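Side-chain contacts in fatty acid/retinol binding protein protein 7, isoform A, confirmed BY transcript evidence (Caenorhabditis elegans, PDB 2W9Y), which probably binds fatty acids and retinoids and is thought to carry such lipids: residues K90-H93 against M94-T98; I108-A111 against D112-L116. All coordinates share one frame; numbering follows the deposited sequence. Where two conformers were deposited one is given.

Contact 1 of 2, residues K90-H93 against M94-T98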
# COMPACT_ATOMS: atom_id res chain seq x y z
N LYS A 90 5.67 8.48 -2.59
CA LYS A 90 6.59 7.86 -1.60
C LYS A 90 5.82 7.06 -0.54
O LYS A 90 6.30 5.98 -0.13
CB LYS A 90 7.43 8.90 -0.88
CG LYS A 90 8.56 9.48 -1.77
CD LYS A 90 8.91 10.94 -1.34
CE LYS A 90 9.99 11.02 -0.29
NZ LYS A 90 10.15 12.48 0.21
N LEU A 91 4.65 7.58 -0.13
CA LEU A 91 3.84 6.88 0.84
C LEU A 91 3.36 5.53 0.22
O LEU A 91 3.56 4.46 0.82
CB LEU A 91 2.70 7.78 1.31
CG LEU A 91 1.72 7.21 2.36
CD1 LEU A 91 0.98 8.37 3.02
CD2 LEU A 91 0.68 6.21 1.75
N ILE A 92 2.86 5.55 -1.04
CA ILE A 92 2.34 4.35 -1.61
C ILE A 92 3.50 3.37 -1.87
O ILE A 92 3.31 2.16 -1.71
CB ILE A 92 1.62 4.64 -2.94
CG1 ILE A 92 0.38 5.50 -2.68
CG2 ILE A 92 1.23 3.31 -3.67
CD1 ILE A 92 -0.75 4.71 -1.91
N HIS A 93 4.67 3.88 -2.27
CA HIS A 93 5.85 3.00 -2.42
C HIS A 93 6.15 2.29 -1.12
O HIS A 93 6.39 1.06 -1.13
CB HIS A 93 7.06 3.75 -2.91
CG HIS A 93 8.19 2.88 -3.30
ND1 HIS A 93 9.31 2.69 -2.50
CD2 HIS A 93 8.41 2.16 -4.43
CE1 HIS A 93 10.16 1.89 -3.13
NE2 HIS A 93 9.64 1.56 -4.30
N MET A 94 6.09 2.99 0.01
CA MET A 94 6.32 2.34 1.31
C MET A 94 5.30 1.22 1.55
O MET A 94 5.66 0.07 1.87
CB MET A 94 6.28 3.36 2.46
CG MET A 94 6.78 2.84 3.78
SD MET A 94 5.56 1.89 4.77
CE MET A 94 4.37 3.18 5.24
N VAL A 95 4.01 1.55 1.37
CA VAL A 95 2.95 0.56 1.59
C VAL A 95 3.05 -0.67 0.69
O VAL A 95 2.86 -1.84 1.17
CB VAL A 95 1.57 1.26 1.37
CG1 VAL A 95 0.47 0.26 1.51
CG2 VAL A 95 1.38 2.38 2.43
N THR A 96 3.41 -0.44 -0.57
CA THR A 96 3.51 -1.52 -1.55
C THR A 96 4.62 -2.46 -1.13
O THR A 96 4.40 -3.67 -1.00
CB THR A 96 3.84 -1.00 -2.94
OG1 THR A 96 2.78 -0.16 -3.41
CG2 THR A 96 4.06 -2.14 -3.91
N THR A 97 5.81 -1.89 -0.90
CA THR A 97 7.02 -2.66 -0.46
C THR A 97 6.69 -3.50 0.79
O THR A 97 7.00 -4.70 0.88
CB THR A 97 8.16 -1.72 -0.05
OG1 THR A 97 8.59 -1.02 -1.21
CG2 THR A 97 9.36 -2.50 0.43
N THR A 98 6.03 -2.88 1.77
CA THR A 98 5.64 -3.61 2.95
C THR A 98 4.77 -4.79 2.70
O THR A 98 5.00 -5.89 3.26
CB THR A 98 4.88 -2.65 3.91
OG1 THR A 98 5.76 -1.58 4.27
CG2 THR A 98 4.47 -3.34 5.18

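Contact 2 of 2, residues I108-A111 against D112-L116. With SO4 (sulfate ion), chain C.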
# COMPACT_ATOMS: atom_id res chain seq x y z
N ILE A 108 10.37 -6.48 8.04
CA ILE A 108 9.86 -5.18 7.82
C ILE A 108 10.68 -4.18 8.59
O ILE A 108 10.81 -4.27 9.82
CB ILE A 108 8.41 -5.07 8.37
CG1 ILE A 108 7.51 -6.15 7.73
CG2 ILE A 108 7.82 -3.57 8.13
CD1 ILE A 108 7.47 -6.10 6.26
N ASP A 109 11.19 -3.18 7.86
CA ASP A 109 12.00 -2.13 8.50
C ASP A 109 11.17 -0.84 8.49
O ASP A 109 10.85 -0.32 7.43
CB ASP A 109 13.30 -1.95 7.72
CG ASP A 109 14.15 -0.82 8.24
OD1 ASP A 109 13.82 -0.18 9.26
OD2 ASP A 109 15.22 -0.61 7.62
N ASP A 110 10.81 -0.35 9.67
CA ASP A 110 9.84 0.76 9.72
C ASP A 110 10.53 2.11 9.58
O ASP A 110 9.91 3.12 9.82
CB ASP A 110 9.00 0.75 11.01
CG ASP A 110 9.85 0.80 12.29
OD1 ASP A 110 11.08 0.94 12.22
OD2 ASP A 110 9.23 0.67 13.39
N ALA A 111 11.83 2.11 9.25
CA ALA A 111 12.57 3.40 9.08
C ALA A 111 11.91 4.22 7.98
O ALA A 111 11.71 5.40 8.14
CB ALA A 111 14.06 3.16 8.79
N ASP A 112 11.48 3.57 6.88
CA ASP A 112 10.87 4.37 5.80
C ASP A 112 9.58 5.08 6.28
O ASP A 112 9.27 6.20 5.88
CB ASP A 112 10.57 3.48 4.58
CG ASP A 112 11.75 3.31 3.64
OD1 ASP A 112 12.83 3.91 3.86
OD2 ASP A 112 11.61 2.54 2.63
N ALA A 113 8.82 4.41 7.14
CA ALA A 113 7.62 4.98 7.73
C ALA A 113 7.92 6.15 8.69
O ALA A 113 7.23 7.20 8.65
CB ALA A 113 6.80 3.89 8.41
N LYS A 114 8.96 6.04 9.49
CA LYS A 114 9.38 7.15 10.38
C LYS A 114 9.80 8.33 9.49
O LYS A 114 9.54 9.48 9.86
CB LYS A 114 10.62 6.77 11.29
CG LYS A 114 10.40 5.56 12.20
CD LYS A 114 9.59 5.91 13.38
CE LYS A 114 9.36 4.64 14.35
NZ LYS A 114 10.58 4.09 14.98
N ARG A 115 10.47 8.05 8.37
CA ARG A 115 10.87 9.18 7.41
C ARG A 115 9.63 9.85 6.84
O ARG A 115 9.58 11.06 6.78
CB ARG A 115 11.73 8.69 6.24
CG ARG A 115 13.21 8.41 6.63
CD ARG A 115 14.00 9.66 6.94
NE ARG A 115 14.00 10.48 5.73
CZ ARG A 115 13.61 11.74 5.64
NH1 ARG A 115 13.32 12.42 6.72
NH2 ARG A 115 13.56 12.33 4.47
N LEU A 116 8.64 9.08 6.43
CA LEU A 116 7.38 9.65 5.97
C LEU A 116 6.68 10.56 6.95
O LEU A 116 6.08 11.58 6.57
CB LEU A 116 6.38 8.53 5.61
CG LEU A 116 6.64 7.87 4.27
CD1 LEU A 116 5.71 6.60 4.23
CD2 LEU A 116 6.35 8.85 3.16
S SO4 C . 14.00 10.17 1.54
O1 SO4 C . 12.81 9.70 0.81
O2 SO4 C . 13.73 11.60 1.74
O3 SO4 C . 14.15 9.43 2.79
O4 SO4 C . 15.25 9.96 0.76
O HOH W 1 8.75 1.50 6.61
O HOH W 2 12.28 1.11 5.78

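Contact 1 of 2, residues K90-H93 against M94-T98
Leu91 and Val95, one helical turn apart, run alongside each other on one flank of the helix, so that Leu91 CD2 meets Val95 CG2 at 4.0 Å. The leucine reaches forward because its CG stands anti to the backbone N (chi1 -179°). Phe15 and Phe140 lie against Leu91 and Phe16 against Val95, a setting in which branched aliphatic residues fill the interior without polar cost. Met94, on the same buried side, rests its CB on Leu91 O at 3.4 Å; its chain then bends at chi2 and chi3 and turns off toward helix 111-121.

The polar contacts are those of the main chain and its threonines. Met94, Val95, Thr96 and Thr97 each donate their N-H to the carbonyl four residues back, as in Val95 N to Leu91 O at 3.0 Å. His93 O is gripped twice, by Thr97 N and by Thr97 OG1 (3.0 Å), which come from opposite faces of its carbonyl plane. The hydroxyl can do so because it sits anti to its own carbonyl carbon (chi1 -66°), turned back along the helix, a common way for a helix to absorb a hydroxyl. Thr97 OG1 also hangs 3.8 Å above the His93 ring plane, toward the rim of one face, with CE1 its nearest ring atom.

Lys90 NZ forms a salt bridge with Glu119 on the next helix. With Leu91, Met94 and Val95 buried on one side and Lys90, His93 and Thr97 exposed on the other, this is the middle of an amphipathic alpha-helix within an all-helical lipid-binding fold.

Contact 2 of 2, residues I108-A111 against D112-L116
From Asp110 onward the backbone coils into helix 111-121, the first helical bonds running from Lys114 N to Asp110 O at 3.1 Å and from Arg115 N to Ala111 O at 2.9 Å. Asp110 holds the N-cap position, yet its side chain does not cap it. With chi1 at 57° its CG lies between the backbone N and carbonyl carbon, and OD2 faces Lys114 NZ at 4.0 Å, too far for a salt bridge, so the attraction across this turn is probably modest. The lysine is bent at chi2 and chi4, and its CG packs on Asp110 O.

Asp109 organises the entry instead. Its OD1 accepts from Ala111 N at 3.0 Å, met from above the carboxylate plane, which makes an Asx turn leading into the helix. Two waters extend the start of the helix: both donate to Asp109 O; one accepts from Ala113 N, the other, its O 2.8 Å from Asp112 N, from Asp112, so these first-turn N-H groups are satisfied by solvent. Aspartates suit such a start, since their negative charge should interact favourably with the helix dipole. Small Ala113 fits the buried side, where Met94 and Val12 touch it.

Arg115, bent at chi2 and chi3, presents its guanidinium edge to a sulfate, probably from the crystallisation liquor: NE gives a bond to O3 (3.1 Å) and NH2 one to O2 (2.8 Å), with the sulfur in the guanidinium plane.

Overall arrangement
Contact 1 lies near the centre of the chain and is partly buried, in the middle of helix 82-104; contact 2 is a surface contact where a loop turns into the next helix, 111-121. The two helices pack together: Met94 of contact 1 touches Asp112, Ala113 and Leu116 of contact 2, its CB lying 3.7 Å from Leu116 CD1, while Ile108 CD1 packs near Thr98 O. Within the continuing helix, carbonyls are met by N-H groups and a threonine hydroxyl, and aliphatic groups face inward; at the helix start, waters and the carboxylate of Asp109 meet the N-H groups. The sulfate bound by Arg115 also lies beside the Lys90 side chain, so both contacts border it.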